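Local coordinates for protein putative glycoside hydrolase (Bacteroides thetaiotaomicron VPI-5482, PDB 3HBZ) that is a putative glycoside hydrolase that binds calcium and may play a role in carbohydrate metabolism, at residues M175-G180 with G323-T328; N195-T200 with G318-G323; I238-A243 with N259-P264. All coordinates share one frame; numbering follows the deposited sequence.

Contact 1: residues M175-G180 with G323-T328; sequences MPIAAG and GAIGST
The turn that brings I325 against I177 is tied down at S327 OG, an oxygen gripped by D237 OD2 and by the backbone N of G222, with a weaker bond to Y219 OH. D237 OD2 also bonds the backbone N of A324, so one carboxylate oxygen serves both ends of the turn. This is a type II beta turn from A324 to S327, closed by S327 N giving its hydrogen to A324 O at 3.0 Å. G326 takes its third position with phi of 96°, where a side chain would be jammed against the carbonyl of I325. Just beyond it, T328 OG1 reaches back to G326 O at 2.9 Å, arriving from above the carbonyl plane.

No hydrogen bond crosses the contact; I177 meets one side chain and one stretch of backbone. Its CG2, lying beside its own backbone N, meets I325 CG1 at 3.7 Å, the two side chains crossing at a slant. Its other branch runs out extended (chi2 171°), so that CD1 lies against the backbone of G323, 3.7 Å from G323 N. A beta-carbon on G323 would point at that methyl and come tightly against it. The setting is consistent with the jelly-roll beta sandwich of the galactose-binding-domain clan: I177 begins strand 177-183, while G323 marks the corner where the chain turns toward strand 328-338. With an alanine here, the CG2 methyl and the CG1-CD1 arm are gone, which would probably open a gap beside the G323 backbone and leave I325 CG1 without the methyl it packs on in this strand. Strand 158-165 lines the same place, T163 touching I177 and S165 touching I325.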
loop_
_atom_site.group_PDB
_atom_site.type_symbol
_atom_site.label_atom_id
_atom_site.label_comp_id
_atom_site.label_asym_id
_atom_site.label_seq_id
_atom_site.Cartn_x
_atom_site.Cartn_y
_atom_site.Cartn_z
HETATM N N MSE A 175 20.375 -2.104 4.401
HETATM C CA MSE A 175 19.261 -1.232 4.030
HETATM C C MSE A 175 19.416 0.173 4.662
HETATM O O MSE A 175 18.655 0.536 5.534
HETATM C CB MSE A 175 17.979 -1.920 4.497
HETATM C CG MSE A 175 17.733 -3.275 3.827
HETATM SE SE MSE A 175 16.174 -4.196 4.555
HETATM C CE MSE A 175 14.818 -2.832 4.153
ATOM N N PRO A 176 20.411 0.960 4.212
ATOM C CA PRO A 176 20.809 2.188 4.949
ATOM C C PRO A 176 19.875 3.391 4.838
ATOM O O PRO A 176 19.960 4.299 5.668
ATOM C CB PRO A 176 22.191 2.515 4.386
ATOM C CG PRO A 176 22.187 1.868 2.961
ATOM C CD PRO A 176 21.254 0.694 3.033
ATOM N N ILE A 177 18.947 3.380 3.903
ATOM C CA ILE A 177 17.980 4.467 3.761
ATOM C C ILE A 177 16.615 3.875 3.456
ATOM O O ILE A 177 16.515 2.694 3.099
ATOM C CB ILE A 177 18.364 5.465 2.641
ATOM C CG1 ILE A 177 18.341 4.773 1.285
ATOM C CG2 ILE A 177 19.768 6.188 2.927
ATOM C CD1 ILE A 177 18.492 5.749 0.062
ATOM N N ALA A 178 15.569 4.680 3.655
ATOM C CA ALA A 178 14.202 4.295 3.388
ATOM C C ALA A 178 13.502 5.410 2.614
ATOM O O ALA A 178 13.282 6.509 3.146
ATOM C CB ALA A 178 13.440 4.050 4.763
ATOM N N ALA A 179 13.143 5.146 1.372
ATOM C CA ALA A 179 12.415 6.108 0.596
ATOM C C ALA A 179 11.030 6.266 1.148
ATOM O O ALA A 179 10.453 5.312 1.612
ATOM C CB ALA A 179 12.305 5.675 -0.922
ATOM N N GLY A 180 10.477 7.465 1.074
ATOM C CA GLY A 180 9.056 7.623 1.374
ATOM C C GLY A 180 8.281 7.129 0.166
ATOM O O GLY A 180 8.522 7.570 -0.980
ATOM N N GLY A 323 19.880 6.934 -3.181
ATOM C CA GLY A 323 19.020 8.105 -2.919
ATOM C C GLY A 323 19.661 9.072 -1.967
ATOM O O GLY A 323 20.740 8.814 -1.476
ATOM N N ALA A 324 18.991 10.180 -1.696
ATOM C CA ALA A 324 19.524 11.151 -0.735
ATOM C C ALA A 324 18.598 11.293 0.461
ATOM O O ALA A 324 17.393 11.564 0.315
ATOM C CB ALA A 324 19.744 12.500 -1.415
ATOM N N ILE A 325 19.152 11.179 1.654
ATOM C CA ILE A 325 18.371 11.409 2.831
ATOM C C ILE A 325 17.868 12.835 2.755
ATOM O O ILE A 325 18.607 13.733 2.401
ATOM C CB ILE A 325 19.194 11.195 4.073
ATOM C CG1 ILE A 325 19.525 9.697 4.191
ATOM C CG2 ILE A 325 18.440 11.710 5.346
ATOM C CD1 ILE A 325 20.733 9.431 5.198
ATOM N N GLY A 326 16.601 13.038 3.075
ATOM C CA GLY A 326 16.005 14.387 3.015
ATOM C C GLY A 326 15.258 14.671 1.711
ATOM O O GLY A 326 14.565 15.653 1.621
ATOM N N SER A 327 15.396 13.826 0.689
ATOM C CA SER A 327 14.606 14.022 -0.537
ATOM C C SER A 327 13.149 14.054 -0.163
ATOM O O SER A 327 12.712 13.174 0.561
ATOM C CB SER A 327 14.902 12.937 -1.585
ATOM O OG SER A 327 16.180 13.203 -2.169
ATOM N N THR A 328 12.402 15.082 -0.619
ATOM C CA THR A 328 11.017 15.340 -0.172
ATOM C C THR A 328 10.088 15.540 -1.367
ATOM O O THR A 328 10.295 16.450 -2.176
ATOM C CB THR A 328 10.942 16.582 0.702
ATOM O OG1 THR A 328 11.822 16.410 1.813
ATOM C CG2 THR A 328 9.489 16.870 1.217
#

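Contact 2: residues N195-T200 with G318-G323; sequences NPLKAT and GDHFNG
The F321 ring has the carbonyl O of D319 over one face, 3.7 Å above its plane and shifted toward the rim, while P196 comes in at the edge, near the ring plane, with CG 4.3 Å from F321 CZ. The second flat group, the imidazole of H320, is met obliquely by L197, whose CD1 stands 3.9 Å from H320 NE2. L197 thus divides its two methyls between neighbours. Its CD2 lies 3.6 Å from D319 O and packs also on the aliphatic CB of D319 at 3.7 Å, the side chains of L197 and D319 crossing at about a right angle.

The imidazole is tethered within its own segment. H320 ND1 gives a hydrogen bond to D319 OD1, 2.7 Å long with an angle of 158° at the hydrogen, and it meets the carboxylate from well above its plane, not edge-on. D319 can offer that oxygen because its CG sits between its backbone N and carbonyl carbon (chi1 64°). A di(hydroxyethyl)ether molecule, probably from the crystallisation liquor, makes weak hydrogen bonds to H320 NE2 and D319 OD1.

P196 and L197 lie in a short, weakly bonded helix (about 196-199), which here borders the loop between strands 306-313 and 328-338; M175 and P176 also touch F321. No hydrogen bond joins the two segments, so between them the contact rests on van der Waals packing of L197 and P196, while polar bonds act within each segment, among them the H320-D319 bond that helps fix the imidazole's rotation.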
loop_
_atom_site.group_PDB
_atom_site.type_symbol
_atom_site.label_atom_id
_atom_site.label_comp_id
_atom_site.label_asym_id
_atom_site.label_seq_id
_atom_site.Cartn_x
_atom_site.Cartn_y
_atom_site.Cartn_z
ATOM N N ASN A 195 13.202 -9.699 2.244
ATOM C CA ASN A 195 13.060 -9.495 0.786
ATOM C C ASN A 195 12.229 -8.210 0.527
ATOM O O ASN A 195 11.064 -8.299 0.162
ATOM C CB ASN A 195 12.313 -10.684 0.151
ATOM C CG ASN A 195 13.157 -11.952 0.060
ATOM O OD1 ASN A 195 13.978 -12.076 -0.829
ATOM N ND2 ASN A 195 12.908 -12.911 0.943
ATOM N N PRO A 196 12.799 -7.015 0.772
ATOM C CA PRO A 196 11.969 -5.807 0.834
ATOM C C PRO A 196 11.221 -5.493 -0.462
ATOM O O PRO A 196 10.126 -4.906 -0.446
ATOM C CB PRO A 196 12.966 -4.700 1.196
ATOM C CG PRO A 196 14.303 -5.256 0.893
ATOM C CD PRO A 196 14.179 -6.742 1.185
ATOM N N LEU A 197 11.789 -5.887 -1.584
ATOM C CA LEU A 197 11.113 -5.649 -2.857
ATOM C C LEU A 197 9.839 -6.501 -2.994
ATOM O O LEU A 197 8.969 -6.154 -3.774
ATOM C CB LEU A 197 12.054 -5.948 -4.019
ATOM C CG LEU A 197 13.312 -5.080 -4.240
ATOM C CD1 LEU A 197 14.171 -5.661 -5.426
ATOM C CD2 LEU A 197 12.974 -3.571 -4.472
ATOM N N LYS A 198 9.806 -7.659 -2.306
ATOM C CA LYS A 198 8.613 -8.510 -2.236
ATOM C C LYS A 198 7.597 -7.982 -1.231
ATOM O O LYS A 198 6.446 -8.379 -1.267
ATOM C CB LYS A 198 8.965 -9.942 -1.850
ATOM C CG LYS A 198 9.985 -10.669 -2.796
ATOM C CD LYS A 198 9.444 -10.918 -4.138
ATOM C CE LYS A 198 8.623 -12.198 -4.260
ATOM N NZ LYS A 198 7.927 -12.073 -5.607
ATOM N N ALA A 199 8.028 -7.107 -0.336
ATOM C CA ALA A 199 7.153 -6.544 0.682
ATOM C C ALA A 199 6.117 -5.582 0.103
ATOM O O ALA A 199 5.009 -5.476 0.642
ATOM C CB ALA A 199 7.977 -5.825 1.752
ATOM N N THR A 200 6.470 -4.851 -0.944
ATOM C CA THR A 200 5.552 -3.892 -1.579
ATOM C C THR A 200 4.730 -4.595 -2.645
ATOM O O THR A 200 5.185 -4.789 -3.775
ATOM C CB THR A 200 6.310 -2.685 -2.184
ATOM O OG1 THR A 200 7.295 -3.155 -3.072
ATOM C CG2 THR A 200 7.022 -1.892 -1.112
ATOM N N GLY A 318 15.344 4.388 -4.564
ATOM C CA GLY A 318 15.407 4.156 -3.119
ATOM C C GLY A 318 15.144 2.744 -2.691
ATOM O O GLY A 318 15.636 2.310 -1.651
ATOM N N ASP A 319 14.383 2.023 -3.503
ATOM C CA ASP A 319 14.085 0.637 -3.245
ATOM C C ASP A 319 15.321 -0.275 -3.346
ATOM O O ASP A 319 15.318 -1.387 -2.807
ATOM C CB ASP A 319 12.907 0.162 -4.140
ATOM C CG ASP A 319 13.220 0.185 -5.640
ATOM O OD1 ASP A 319 14.337 0.570 -6.039
ATOM O OD2 ASP A 319 12.304 -0.194 -6.424
ATOM N N HIS A 320 16.363 0.209 -4.030
ATOM C CA HIS A 320 17.684 -0.404 -4.025
ATOM C C HIS A 320 18.702 0.411 -3.181
ATOM O O HIS A 320 19.890 0.304 -3.404
ATOM C CB HIS A 320 18.200 -0.531 -5.473
ATOM C CG HIS A 320 17.462 -1.548 -6.280
ATOM N ND1 HIS A 320 16.182 -1.333 -6.768
ATOM C CD2 HIS A 320 17.778 -2.827 -6.606
ATOM C CE1 HIS A 320 15.774 -2.414 -7.423
ATOM N NE2 HIS A 320 16.713 -3.338 -7.323
ATOM N N PHE A 321 18.222 1.255 -2.268
ATOM C CA PHE A 321 19.084 2.044 -1.367
ATOM C C PHE A 321 20.011 3.043 -2.050
ATOM O O PHE A 321 21.080 3.358 -1.566
ATOM C CB PHE A 321 19.772 1.089 -0.351
ATOM C CG PHE A 321 18.810 0.033 0.124
ATOM C CD1 PHE A 321 17.746 0.390 0.927
ATOM C CD2 PHE A 321 18.835 -1.250 -0.414
ATOM C CE1 PHE A 321 16.763 -0.549 1.256
ATOM C CE2 PHE A 321 17.836 -2.158 -0.127
ATOM C CZ PHE A 321 16.832 -1.832 0.732
ATOM N N ASN A 322 19.556 3.568 -3.172
ATOM C CA ASN A 322 20.234 4.647 -3.840
ATOM C C ASN A 322 19.374 5.879 -3.802
ATOM O O ASN A 322 18.268 5.897 -4.365
ATOM C CB ASN A 322 20.537 4.237 -5.271
ATOM C CG ASN A 322 21.376 3.000 -5.324
ATOM O OD1 ASN A 322 22.103 2.697 -4.388
ATOM N ND2 ASN A 322 21.275 2.268 -6.409
ATOM N N GLY A 323 19.880 6.934 -3.181
ATOM C CA GLY A 323 19.020 8.105 -2.919
ATOM C C GLY A 323 19.661 9.072 -1.967
ATOM O O GLY A 323 20.740 8.814 -1.476
#

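Contact 3: residues I238-A243 with N259-P264; sequences ICDIYA and NAFTSP
An edge-to-face aromatic pair carries this buried contact, in which the long loop between strands 240-247 and 266-271 folds back over the strand it has just left. F261, in that loop, turns its edge toward the face of Y242 in the strand. The ring centres are 4.5 Å apart and the planes meet at 53°, so the stack is well tilted without being a perpendicular T. F261 CZ stands over the middle of the tyrosine ring, 3.3 Å above its plane, and its closest approach is to Y242 CD1 at 3.4 Å. Y242 presents that face because its ring leaves the strand with CG between the backbone N and the carbonyl carbon (chi1 65°). Further along the same ring, A260 adds a looser touch, its CB lying 4.5 Å from Y242 CE1.

Two residues earlier, D240 projects from the same side of the strand and brings OD2 to 4.4 Å from F261 CZ. Its carboxylate is occupied elsewhere: OD2 forms a salt bridge with R271, and R271 also makes a cation-pi contact with F261, so arginine links acid and ring. The loop holds its own shape around N259 O, which accepts from both S263 N at 3.0 Å and T262 N at 3.2 Å, the two donors coming from the same face of the carbonyl plane.

I241 and A243 point the other way, touching strands that include 281-290. The arrangement is that of an antiparallel hairpin, 240-247 with 266-271, whose long connection brings F261 against Y242 and R271, one residue from each strand, consistent with the beta sandwich of the galactose-binding-domain clan.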
loop_
_atom_site.group_PDB
_atom_site.type_symbol
_atom_site.label_atom_id
_atom_site.label_comp_id
_atom_site.label_asym_id
_atom_site.label_seq_id
_atom_site.Cartn_x
_atom_site.Cartn_y
_atom_site.Cartn_z
ATOM N N ILE A 238 16.002 12.086 -7.539
ATOM C CA ILE A 238 14.753 12.476 -8.190
ATOM C C ILE A 238 13.674 11.534 -7.701
ATOM O O ILE A 238 13.967 10.410 -7.287
ATOM C CB ILE A 238 14.869 12.478 -9.767
ATOM C CG1 ILE A 238 13.763 13.313 -10.443
ATOM C CG2 ILE A 238 14.919 11.002 -10.337
ATOM C CD1 ILE A 238 13.627 14.811 -9.950
ATOM N N CYS A 239 12.434 12.022 -7.692
ATOM C CA CYS A 239 11.269 11.227 -7.376
ATOM C C CYS A 239 10.836 10.334 -8.531
ATOM O O CYS A 239 11.339 10.482 -9.676
ATOM C CB CYS A 239 10.122 12.156 -7.011
ATOM S SG CYS A 239 9.723 13.334 -8.320
ATOM N N ASP A 240 9.913 9.416 -8.246
ATOM C CA ASP A 240 9.209 8.639 -9.284
ATOM C C ASP A 240 7.727 8.655 -8.964
ATOM O O ASP A 240 7.308 8.664 -7.782
ATOM C CB ASP A 240 9.739 7.206 -9.360
ATOM C CG ASP A 240 9.531 6.548 -10.720
ATOM O OD1 ASP A 240 8.977 7.141 -11.678
ATOM O OD2 ASP A 240 9.933 5.392 -10.815
ATOM N N ILE A 241 6.938 8.727 -10.030
ATOM C CA ILE A 241 5.497 8.678 -9.962
ATOM C C ILE A 241 5.048 7.829 -11.145
ATOM O O ILE A 241 5.395 8.134 -12.285
ATOM C CB ILE A 241 4.870 10.105 -10.111
ATOM C CG1 ILE A 241 5.446 11.057 -9.058
ATOM C CG2 ILE A 241 3.311 9.995 -10.072
ATOM C CD1 ILE A 241 5.056 12.563 -9.169
ATOM N N TYR A 242 4.333 6.747 -10.877
ATOM C CA TYR A 242 3.962 5.849 -11.920
ATOM C C TYR A 242 2.695 5.086 -11.575
ATOM O O TYR A 242 2.216 5.150 -10.431
ATOM C CB TYR A 242 5.128 4.949 -12.265
ATOM C CG TYR A 242 5.615 3.987 -11.199
ATOM C CD1 TYR A 242 5.120 2.684 -11.135
ATOM C CD2 TYR A 242 6.595 4.350 -10.315
ATOM C CE1 TYR A 242 5.610 1.752 -10.199
ATOM C CE2 TYR A 242 7.075 3.437 -9.320
ATOM C CZ TYR A 242 6.589 2.135 -9.292
ATOM O OH TYR A 242 7.069 1.215 -8.370
ATOM N N ALA A 243 2.134 4.420 -12.584
ATOM C CA ALA A 243 0.968 3.559 -12.435
ATOM C C ALA A 243 1.105 2.414 -13.420
ATOM O O ALA A 243 1.735 2.566 -14.484
ATOM C CB ALA A 243 -0.359 4.329 -12.666
ATOM N N ASN A 259 9.193 -6.703 -10.137
ATOM C CA ASN A 259 8.648 -6.877 -11.488
ATOM C C ASN A 259 7.583 -5.895 -11.932
ATOM O O ASN A 259 6.852 -6.135 -12.927
ATOM C CB ASN A 259 8.130 -8.305 -11.640
ATOM C CG ASN A 259 7.012 -8.619 -10.690
ATOM O OD1 ASN A 259 6.467 -7.742 -10.025
ATOM N ND2 ASN A 259 6.698 -9.886 -10.571
ATOM N N ALA A 260 7.514 -4.787 -11.233
ATOM C CA ALA A 260 6.542 -3.734 -11.524
ATOM C C ALA A 260 6.578 -3.267 -12.984
ATOM O O ALA A 260 5.523 -2.930 -13.579
ATOM C CB ALA A 260 6.787 -2.536 -10.579
ATOM N N PHE A 261 7.784 -3.207 -13.566
ATOM C CA PHE A 261 7.921 -2.698 -14.937
ATOM C C PHE A 261 8.261 -3.786 -15.942
ATOM O O PHE A 261 8.396 -3.501 -17.108
ATOM C CB PHE A 261 8.999 -1.596 -15.016
ATOM C CG PHE A 261 8.687 -0.378 -14.182
ATOM C CD1 PHE A 261 7.515 0.333 -14.405
ATOM C CD2 PHE A 261 9.548 0.039 -13.177
ATOM C CE1 PHE A 261 7.214 1.473 -13.665
ATOM C CE2 PHE A 261 9.269 1.160 -12.416
ATOM C CZ PHE A 261 8.069 1.884 -12.658
ATOM N N THR A 262 8.408 -5.026 -15.503
ATOM C CA THR A 262 8.902 -6.058 -16.407
ATOM C C THR A 262 8.014 -7.293 -16.484
ATOM O O THR A 262 8.250 -8.120 -17.321
ATOM C CB THR A 262 10.307 -6.525 -15.966
ATOM O OG1 THR A 262 10.225 -6.997 -14.613
ATOM C CG2 THR A 262 11.357 -5.368 -16.087
ATOM N N SER A 263 7.032 -7.471 -15.595
ATOM C CA SER A 263 6.214 -8.683 -15.642
ATOM C C SER A 263 5.524 -8.865 -16.987
ATOM O O SER A 263 4.942 -7.938 -17.498
ATOM C CB SER A 263 5.119 -8.646 -14.581
ATOM O OG SER A 263 4.231 -9.750 -14.774
ATOM N N PRO A 264 5.553 -10.077 -17.544
ATOM C CA PRO A 264 4.823 -10.274 -18.812
ATOM C C PRO A 264 3.312 -10.084 -18.646
ATOM O O PRO A 264 2.611 -9.972 -19.630
ATOM C CB PRO A 264 5.134 -11.730 -19.218
ATOM C CG PRO A 264 6.083 -12.264 -18.214
ATOM C CD PRO A 264 6.311 -11.267 -17.103
#

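Overall arrangement
Contacts 1 and 3 are buried and contact 2 lies at the surface. Contacts 1 and 2 share G323 and the loop between strands 306-313 and 328-338, and they touch directly: F321 of contact 2 packs on the start of strand 177-183, with CD1 3.4 Å from I177 O. Contact 3 touches neither, its nearest atoms being about 5 Å from contact 1 and about 6 Å from contact 2, yet strand 306-313 pairs with both 177-183 and 240-247. Chemistry follows place. Aliphatic branches fill contact 1, a ring stack fills contact 3, and contact 2 mixes leucine and proline with a histidine-carboxylate pair. In none does a hydrogen bond cross between the segments.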